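Local atomic coordinates of aldehyde dehydrogenase (Burkholderia cenocepacia, PDB entry 4O6R), a protein that probably oxidises aldehydes to carboxylic acids with NAD(P)+ as cofactor, as a four-chain member of the aldehyde dehydrogenase family. Residues A288-S293 with C446-N451; L418-W423 with A435-G440. One frame throughout, in Å; residues are numbered along the deposited sequence.

Contact 1. Residues A288-S293 with C446-N451; sequences ACIAGS and CYKRVN. With NO3 (nitrate ion), chain N; NO3 (nitrate ion), chain F.
A chi1 of 51° sets CG1 of Ile-290 between its backbone N and carbonyl carbon and points CD1 at Lys-448. The CB-CG-CD part of Lys-448 crosses that branch at a slant, and the bend at chi3 (-57°) turns CE and NZ toward Ala-288 and a nitrate. CD1 of Ile-290 lies 3.9 Å from CB of Lys-448 and 4.2 Å from CG1 of Val-450. No direct hydrogen bond joins the segments; one water donates to both the carbonyl O of Ile-290 (2.7 Å) and OH of Tyr-447 (2.9 Å). The same carbonyl O sits at the edge of the Tyr-447 ring, 3.4 Å from CE2, and CA of Gly-292 approaches the ring obliquely. The phenol OH is also hydrogen-bonded to Ala-261 O. NZ of Lys-448 lies 2.8 Å from O3 of its nitrate, probably from the crystallisation liquor, and is also hydrogen-bonded to ND1 of His-283. A second nitrate stands at the edge of the Arg-449 guanidinium, its plane nearly perpendicular, and its O1 takes hydrogen bonds from both NH2 (3.0 Å) and NE. NH2 also forms a salt bridge with Asp-135 of the second subunit. The type I turn from Ala-288 to Ala-291 carries Cys-289, probably the aldehyde dehydrogenase nucleophile. The contact joins the loop between helix 270-282 and strand 294-298 to the loop leaving strand 441-444, whose Met-441 and Trp-443 touch Ile-290.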
ATOM      1  N   ALA A 288      -9.963  19.425 -25.316  1.00 11.29           N
ATOM      2  CA  ALA A 288      -9.718  18.547 -24.206  1.00 11.14           C
ATOM      3  C   ALA A 288      -9.193  17.260 -24.796  1.00 11.05           C
ATOM      4  O   ALA A 288      -9.808  16.682 -25.674  1.00 10.54           O
ATOM      5  CB  ALA A 288     -11.004  18.291 -23.412  1.00 11.15           C
ATOM      6  N   CYS A 289      -8.051  16.797 -24.317  0.50 11.62           N
ATOM      7  CA  CYS A 289      -7.483  15.595 -24.884  0.50 12.18           C
ATOM      8  C   CYS A 289      -8.357  14.371 -24.567  0.50 11.38           C
ATOM      9  O   CYS A 289      -8.248  13.360 -25.253  0.50 11.46           O
ATOM     10  CB  CYS A 289      -6.036  15.410 -24.423  0.50 13.23           C
ATOM     11  SG  CYS A 289      -4.943  16.812 -24.811  0.50 15.32           S
ATOM     12  N   ILE A 290      -9.235  14.472 -23.559  1.00 10.44           N
ATOM     13  CA  ILE A 290     -10.215  13.406 -23.275  1.00 10.01           C
ATOM     14  C   ILE A 290     -11.614  13.625 -23.822  1.00  9.48           C
ATOM     15  O   ILE A 290     -12.561  12.926 -23.415  1.00  9.48           O
ATOM     16  CB  ILE A 290     -10.351  13.154 -21.753  1.00 10.01           C
ATOM     17  CG1 ILE A 290     -10.605  14.459 -20.987  1.00 10.23           C
ATOM     18  CG2 ILE A 290      -9.099  12.432 -21.285  1.00 10.15           C
ATOM     19  CD1 ILE A 290     -11.055  14.245 -19.533  1.00 10.63           C
ATOM     20  N   ALA A 291     -11.750  14.579 -24.738  1.00  9.14           N
ATOM     21  CA  ALA A 291     -13.056  14.864 -25.328  1.00  8.91           C
ATOM     22  C   ALA A 291     -13.650  13.617 -25.924  1.00  8.69           C
ATOM     23  O   ALA A 291     -12.937  12.828 -26.519  1.00  8.76           O
ATOM     24  CB  ALA A 291     -12.925  15.905 -26.403  1.00  9.02           C
ATOM     25  N   GLY A 292     -14.972  13.461 -25.788  1.00  8.45           N
ATOM     26  CA  GLY A 292     -15.701  12.386 -26.436  1.00  8.28           C
ATOM     27  C   GLY A 292     -15.885  12.687 -27.918  1.00  8.21           C
ATOM     28  O   GLY A 292     -17.007  12.980 -28.361  1.00  8.05           O
ATOM     29  N   SER A 293     -14.799  12.576 -28.685  1.00  8.14           N
ATOM     30  CA  SER A 293     -14.824  13.026 -30.093  1.00  8.42           C
ATOM     31  C   SER A 293     -15.355  12.005 -31.099  1.00  8.55           C
ATOM     32  O   SER A 293     -15.537  12.349 -32.289  1.00  8.95           O
ATOM     33  CB  SER A 293     -13.434  13.494 -30.542  1.00  8.53           C
ATOM     34  OG  SER A 293     -12.431  12.507 -30.262  1.00  8.64           O
ATOM     35  N   CYS A 446     -21.241   8.225 -17.589  1.00  8.56           N
ATOM     36  CA  CYS A 446     -20.704   9.547 -17.264  1.00  8.55           C
ATOM     37  C   CYS A 446     -19.572   9.755 -18.257  1.00  8.49           C
ATOM     38  O   CYS A 446     -19.286   8.881 -19.072  1.00  8.45           O
ATOM     39  CB  CYS A 446     -20.224   9.630 -15.814  1.00  8.40           C
ATOM     40  SG  CYS A 446     -18.925   8.445 -15.324  1.00  8.26           S
ATOM     41  N   TYR A 447     -18.968  10.925 -18.240  1.00  8.58           N
ATOM     42  CA  TYR A 447     -17.802  11.184 -19.087  1.00  8.53           C
ATOM     43  C   TYR A 447     -16.969  12.305 -18.496  1.00  8.70           C
ATOM     44  O   TYR A 447     -17.491  13.215 -17.869  1.00  8.64           O
ATOM     45  CB  TYR A 447     -18.199  11.514 -20.528  1.00  8.63           C
ATOM     46  CG  TYR A 447     -17.274  10.910 -21.572  1.00  8.56           C
ATOM     47  CD1 TYR A 447     -17.481   9.623 -22.054  1.00  8.61           C
ATOM     48  CD2 TYR A 447     -16.216  11.634 -22.092  1.00  8.49           C
ATOM     49  CE1 TYR A 447     -16.641   9.064 -23.025  1.00  8.59           C
ATOM     50  CE2 TYR A 447     -15.374  11.100 -23.063  1.00  8.47           C
ATOM     51  CZ  TYR A 447     -15.576   9.816 -23.521  1.00  8.58           C
ATOM     52  OH  TYR A 447     -14.755   9.324 -24.495  1.00  8.55           O
ATOM     53  N   LYS A 448     -15.667  12.234 -18.728  1.00  8.92           N
ATOM     54  CA  LYS A 448     -14.717  13.227 -18.248  1.00  9.29           C
ATOM     55  C   LYS A 448     -14.796  13.462 -16.738  1.00  9.51           C
ATOM     56  O   LYS A 448     -14.724  14.601 -16.279  1.00  9.75           O
ATOM     57  CB  LYS A 448     -14.858  14.565 -18.983  1.00  9.72           C
ATOM     58  CG  LYS A 448     -14.828  14.484 -20.479  1.00 10.15           C
ATOM     59  CD  LYS A 448     -14.317  15.749 -21.167  1.00 10.49           C
ATOM     60  CE  LYS A 448     -15.111  16.993 -20.820  1.00 10.87           C
ATOM     61  NZ  LYS A 448     -14.291  18.183 -21.227  1.00 11.17           N
ATOM     62  N   ARG A 449     -15.000  12.410 -15.951  1.00  9.53           N
ATOM     63  CA  ARG A 449     -14.879  12.574 -14.526  1.00  9.82           C
ATOM     64  C   ARG A 449     -13.390  12.544 -14.179  1.00  9.34           C
ATOM     65  O   ARG A 449     -12.695  11.589 -14.507  1.00  8.81           O
ATOM     66  CB  ARG A 449     -15.623  11.501 -13.729  1.00 10.20           C
ATOM     67  CG  ARG A 449     -17.090  11.316 -14.123  1.00 10.85           C
ATOM     68  CD  ARG A 449     -17.871  12.599 -13.936  1.00 11.51           C
ATOM     69  NE  ARG A 449     -17.864  13.047 -12.562  1.00 12.09           N
ATOM     70  CZ  ARG A 449     -18.641  14.024 -12.085  1.00 13.31           C
ATOM     71  NH1 ARG A 449     -19.476  14.679 -12.883  1.00 14.04           N
ATOM     72  NH2 ARG A 449     -18.582  14.360 -10.793  1.00 13.51           N
ATOM     73  N   VAL A 450     -12.964  13.617 -13.525  1.00  9.48           N
ATOM     74  CA  VAL A 450     -11.574  13.756 -13.066  0.60  9.41           C
ATOM     75  C   VAL A 450     -11.571  14.104 -11.579  1.00  9.54           C
ATOM     76  O   VAL A 450     -12.408  14.895 -11.086  1.00 10.24           O
ATOM     77  CB  VAL A 450     -10.764  14.761 -13.920  0.60  9.48           C
ATOM     78  CG1 VAL A 450     -10.641  14.280 -15.352  0.60  9.49           C
ATOM     79  CG2 VAL A 450     -11.390  16.139 -13.902  0.60  9.78           C
ATOM     80  N   ASN A 451     -10.655  13.474 -10.839  1.00  9.13           N
ATOM     81  CA  ASN A 451     -10.524  13.671  -9.410  1.00  8.89           C
ATOM     82  C   ASN A 451      -9.038  13.636  -9.118  1.00  8.59           C
ATOM     83  O   ASN A 451      -8.294  12.837  -9.737  1.00  8.48           O
ATOM     84  CB  ASN A 451     -11.291  12.581  -8.647  1.00  8.99           C
ATOM     85  CG  ASN A 451     -11.067  12.617  -7.163  1.00  9.23           C
ATOM     86  OD1 ASN A 451     -10.041  12.182  -6.670  1.00  9.34           O
ATOM     87  ND2 ASN A 451     -12.043  13.098  -6.428  1.00  9.80           N
TER
HETATM   88  N   NO3 N 501     -15.856  12.695  -9.612  1.00 26.47           N
HETATM   89  O1  NO3 N 501     -16.869  12.050  -9.834  1.00 29.13           O
HETATM   90  O2  NO3 N 501     -15.264  12.620  -8.349  1.00 23.90           O
HETATM   91  O3  NO3 N 501     -15.329  13.481 -10.638  1.00 24.93           O
HETATM   92  N   NO3 F 502     -11.807  18.067 -18.819  1.00 21.98           N
HETATM   93  O1  NO3 F 502     -10.887  17.840 -18.029  1.00 24.70           O
HETATM   94  O2  NO3 F 502     -12.980  18.677 -18.408  1.00 19.95           O
HETATM   95  O3  NO3 F 502     -11.693  17.735 -20.164  1.00 22.12           O
HETATM   96  O   HOH W   1     -12.069  10.296 -23.779  1.00  9.30           O

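Contact 2. Residues L418-W423 with A435-G440; sequences LGSGLW and ARIDAG
Ser-420, Leu-422 and Ile-437 meet inside a beta-alpha-beta unit made of strand 421-423, helix 427-436 and strand 441-444, where the chain leaving the helix passes back along the first strand on its way to the second. Ile-437, the first residue beyond the helix to leave helical backbone angles, spreads its two branches over two neighbours. With chi1 at -68°, CG2 of Ile-437 stands anti to the backbone N and lies 3.5 Å from CB of Ser-420, whereas CG1 lies beside that N and carries CD1 to Leu-422, 4.1 Å from CD2. Leu-422 crosses it at a slant, its CG held between backbone N and carbonyl carbon. Both side chains also rest on Ile-263 of strand 261-264, which extends this apolar layer into the sheet. Ser-420 places OG among methyl groups, 3.7 Å from CB of Ala-439, and its OG is hydrogen-bonded to the carbonyl O of Met-441, at the start of the second strand. CB of Ala-439 also packs against the carbonyl O of Leu-418, at 3.4 Å. That oxygen accepts the one hydrogen bond between the segments, from N of Gly-440 at 2.8 Å, bent at the hydrogen to 130° and with the donor tilted 19° from the carbonyl plane.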
ATOM      1  N   LEU A 418      -6.378   7.182 -24.644  1.00 10.88           N
ATOM      2  CA  LEU A 418      -6.335   8.051 -23.492  1.00 10.37           C
ATOM      3  C   LEU A 418      -7.593   7.777 -22.643  1.00  9.75           C
ATOM      4  O   LEU A 418      -7.531   6.952 -21.720  1.00  9.79           O
ATOM      5  CB  LEU A 418      -6.190   9.517 -23.932  1.00 10.54           C
ATOM      6  CG  LEU A 418      -6.016  10.544 -22.826  1.00 10.65           C
ATOM      7  CD1 LEU A 418      -4.833  10.208 -21.950  1.00 11.08           C
ATOM      8  CD2 LEU A 418      -5.805  11.907 -23.455  1.00 10.92           C
ATOM      9  N   GLY A 419      -8.723   8.408 -22.966  1.00  9.29           N
ATOM     10  CA  GLY A 419      -9.989   8.149 -22.289  1.00  8.78           C
ATOM     11  C   GLY A 419     -10.971   7.445 -23.205  1.00  8.64           C
ATOM     12  O   GLY A 419     -10.705   7.273 -24.380  1.00  8.78           O
ATOM     13  N   SER A 420     -12.097   7.036 -22.646  1.00  8.14           N
ATOM     14  CA  SER A 420     -13.117   6.273 -23.314  1.00  8.20           C
ATOM     15  C   SER A 420     -14.323   6.214 -22.372  1.00  8.02           C
ATOM     16  O   SER A 420     -14.216   6.506 -21.184  1.00  8.03           O
ATOM     17  CB  SER A 420     -12.646   4.822 -23.578  1.00  8.47           C
ATOM     18  OG  SER A 420     -12.592   4.121 -22.356  1.00  8.68           O
ATOM     19  N   GLY A 421     -15.477   5.872 -22.901  1.00  7.82           N
ATOM     20  CA  GLY A 421     -16.612   5.633 -22.051  1.00  7.77           C
ATOM     21  C   GLY A 421     -17.779   5.059 -22.797  1.00  7.82           C
ATOM     22  O   GLY A 421     -17.755   4.924 -24.028  1.00  7.70           O
ATOM     23  N   LEU A 422     -18.773   4.637 -22.026  1.00  7.90           N
ATOM     24  CA  LEU A 422     -19.913   3.974 -22.602  1.00  8.12           C
ATOM     25  C   LEU A 422     -21.125   4.172 -21.738  1.00  7.83           C
ATOM     26  O   LEU A 422     -21.021   4.411 -20.526  1.00  7.62           O
ATOM     27  CB  LEU A 422     -19.614   2.483 -22.818  1.00  8.66           C
ATOM     28  CG  LEU A 422     -19.274   1.792 -21.504  1.00  9.17           C
ATOM     29  CD1 LEU A 422     -20.448   0.962 -21.088  1.00  9.84           C
ATOM     30  CD2 LEU A 422     -18.046   0.930 -21.607  1.00  9.57           C
ATOM     31  N   TRP A 423     -22.278   4.000 -22.358  1.00  7.61           N
ATOM     32  CA  TRP A 423     -23.548   4.154 -21.666  1.00  7.70           C
ATOM     33  C   TRP A 423     -24.376   2.907 -21.886  1.00  7.94           C
ATOM     34  O   TRP A 423     -24.717   2.576 -23.014  1.00  7.92           O
ATOM     35  CB  TRP A 423     -24.288   5.398 -22.196  1.00  7.70           C
ATOM     36  CG  TRP A 423     -23.469   6.612 -22.070  1.00  7.48           C
ATOM     37  CD1 TRP A 423     -22.369   6.957 -22.809  1.00  7.24           C
ATOM     38  CD2 TRP A 423     -23.675   7.665 -21.137  1.00  7.47           C
ATOM     39  NE1 TRP A 423     -21.871   8.152 -22.373  1.00  7.12           N
ATOM     40  CE2 TRP A 423     -22.662   8.615 -21.356  1.00  7.26           C
ATOM     41  CE3 TRP A 423     -24.622   7.895 -20.130  1.00  7.68           C
ATOM     42  CZ2 TRP A 423     -22.557   9.785 -20.595  1.00  7.31           C
ATOM     43  CZ3 TRP A 423     -24.517   9.062 -19.358  1.00  7.72           C
ATOM     44  CH2 TRP A 423     -23.491   9.990 -19.599  1.00  7.51           C
ATOM     45  N   ALA A 435     -12.918  -3.271 -19.411  1.00 11.93           N
ATOM     46  CA  ALA A 435     -11.670  -4.040 -19.357  1.00 12.66           C
ATOM     47  C   ALA A 435     -10.970  -4.144 -20.725  1.00 13.33           C
ATOM     48  O   ALA A 435      -9.757  -4.180 -20.776  1.00 13.46           O
ATOM     49  CB  ALA A 435     -11.946  -5.433 -18.828  1.00 13.18           C
ATOM     50  N   ARG A 436     -11.744  -4.138 -21.809  1.00 13.65           N
ATOM     51  CA  ARG A 436     -11.254  -4.443 -23.161  1.00 14.66           C
ATOM     52  C   ARG A 436     -10.925  -3.237 -24.025  1.00 13.52           C
ATOM     53  O   ARG A 436     -10.210  -3.363 -25.017  1.00 13.18           O
ATOM     54  CB  ARG A 436     -12.268  -5.338 -23.866  1.00 16.55           C
ATOM     55  CG  ARG A 436     -12.305  -6.720 -23.240  1.00 19.89           C
ATOM     56  CD  ARG A 436     -13.320  -7.628 -23.879  1.00 22.96           C
ATOM     57  NE  ARG A 436     -13.509  -8.831 -23.074  1.00 28.09           N
ATOM     58  CZ  ARG A 436     -14.246  -9.878 -23.443  1.00 31.20           C
ATOM     59  NH1 ARG A 436     -14.882  -9.870 -24.614  1.00 31.60           N
ATOM     60  NH2 ARG A 436     -14.355 -10.924 -22.629  1.00 33.19           N
ATOM     61  N   ILE A 437     -11.443  -2.075 -23.660  1.00 12.55           N
ATOM     62  CA  ILE A 437     -11.158  -0.854 -24.387  1.00 12.53           C
ATOM     63  C   ILE A 437      -9.739  -0.411 -24.056  1.00 13.48           C
ATOM     64  O   ILE A 437      -9.357  -0.400 -22.882  1.00 13.53           O
ATOM     65  CB  ILE A 437     -12.174   0.257 -24.045  1.00 11.89           C
ATOM     66  CG1 ILE A 437     -13.577  -0.098 -24.600  1.00 11.63           C
ATOM     67  CG2 ILE A 437     -11.735   1.597 -24.619  1.00 11.69           C
ATOM     68  CD1 ILE A 437     -14.663   0.678 -23.914  1.00 11.43           C
ATOM     69  N   ASP A 438      -8.984  -0.069 -25.098  1.00 14.48           N
ATOM     70  CA  ASP A 438      -7.627   0.457 -24.971  1.00 16.29           C
ATOM     71  C   ASP A 438      -7.642   1.894 -24.511  1.00 15.30           C
ATOM     72  O   ASP A 438      -7.790   2.801 -25.332  1.00 16.59           O
ATOM     73  CB  ASP A 438      -6.950   0.511 -26.349  1.00 18.17           C
ATOM     74  CG  ASP A 438      -6.747  -0.833 -26.969  1.00 19.69           C
ATOM     75  OD1 ASP A 438      -6.762  -1.866 -26.255  1.00 20.37           O
ATOM     76  OD2 ASP A 438      -6.527  -0.834 -28.210  1.00 22.52           O
ATOM     77  N   ALA A 439      -7.499   2.117 -23.219  1.00 13.69           N
ATOM     78  CA  ALA A 439      -7.514   3.455 -22.700  1.00 12.93           C
ATOM     79  C   ALA A 439      -7.036   3.417 -21.261  1.00 12.38           C
ATOM     80  O   ALA A 439      -7.162   2.374 -20.586  1.00 12.60           O
ATOM     81  CB  ALA A 439      -8.929   4.036 -22.753  1.00 12.54           C
ATOM     82  N   GLY A 440      -6.515   4.541 -20.792  1.00 11.31           N
ATOM     83  CA  GLY A 440      -6.129   4.662 -19.384  1.00 10.81           C
ATOM     84  C   GLY A 440      -7.313   4.897 -18.456  1.00 10.04           C
ATOM     85  O   GLY A 440      -7.204   4.701 -17.251  1.00 10.51           O
TER

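Both contacts are buried, and they bury similar surface, 248 and 242 Å², but contact 1 lies nearer the centre of the chain (about 11 Å, against about 18 Å for contact 2). They share strand 441-444: residues 435-440 lead into it and residues 446-451 follow it. Their centres are about 11 Å apart and they touch, with O of Cys-289 3.4 Å from CD2 of Leu-418 and CE1 of Tyr-447 3.4 Å from N of Gly-421. Contact 1, between loops, combines aliphatic and ring packing with a bridging water, its charged ends turning to nitrates and outside residues; contact 2, within the beta-alpha-beta unit, relies on methyl packing and one backbone bond. Both also reach the second subunit.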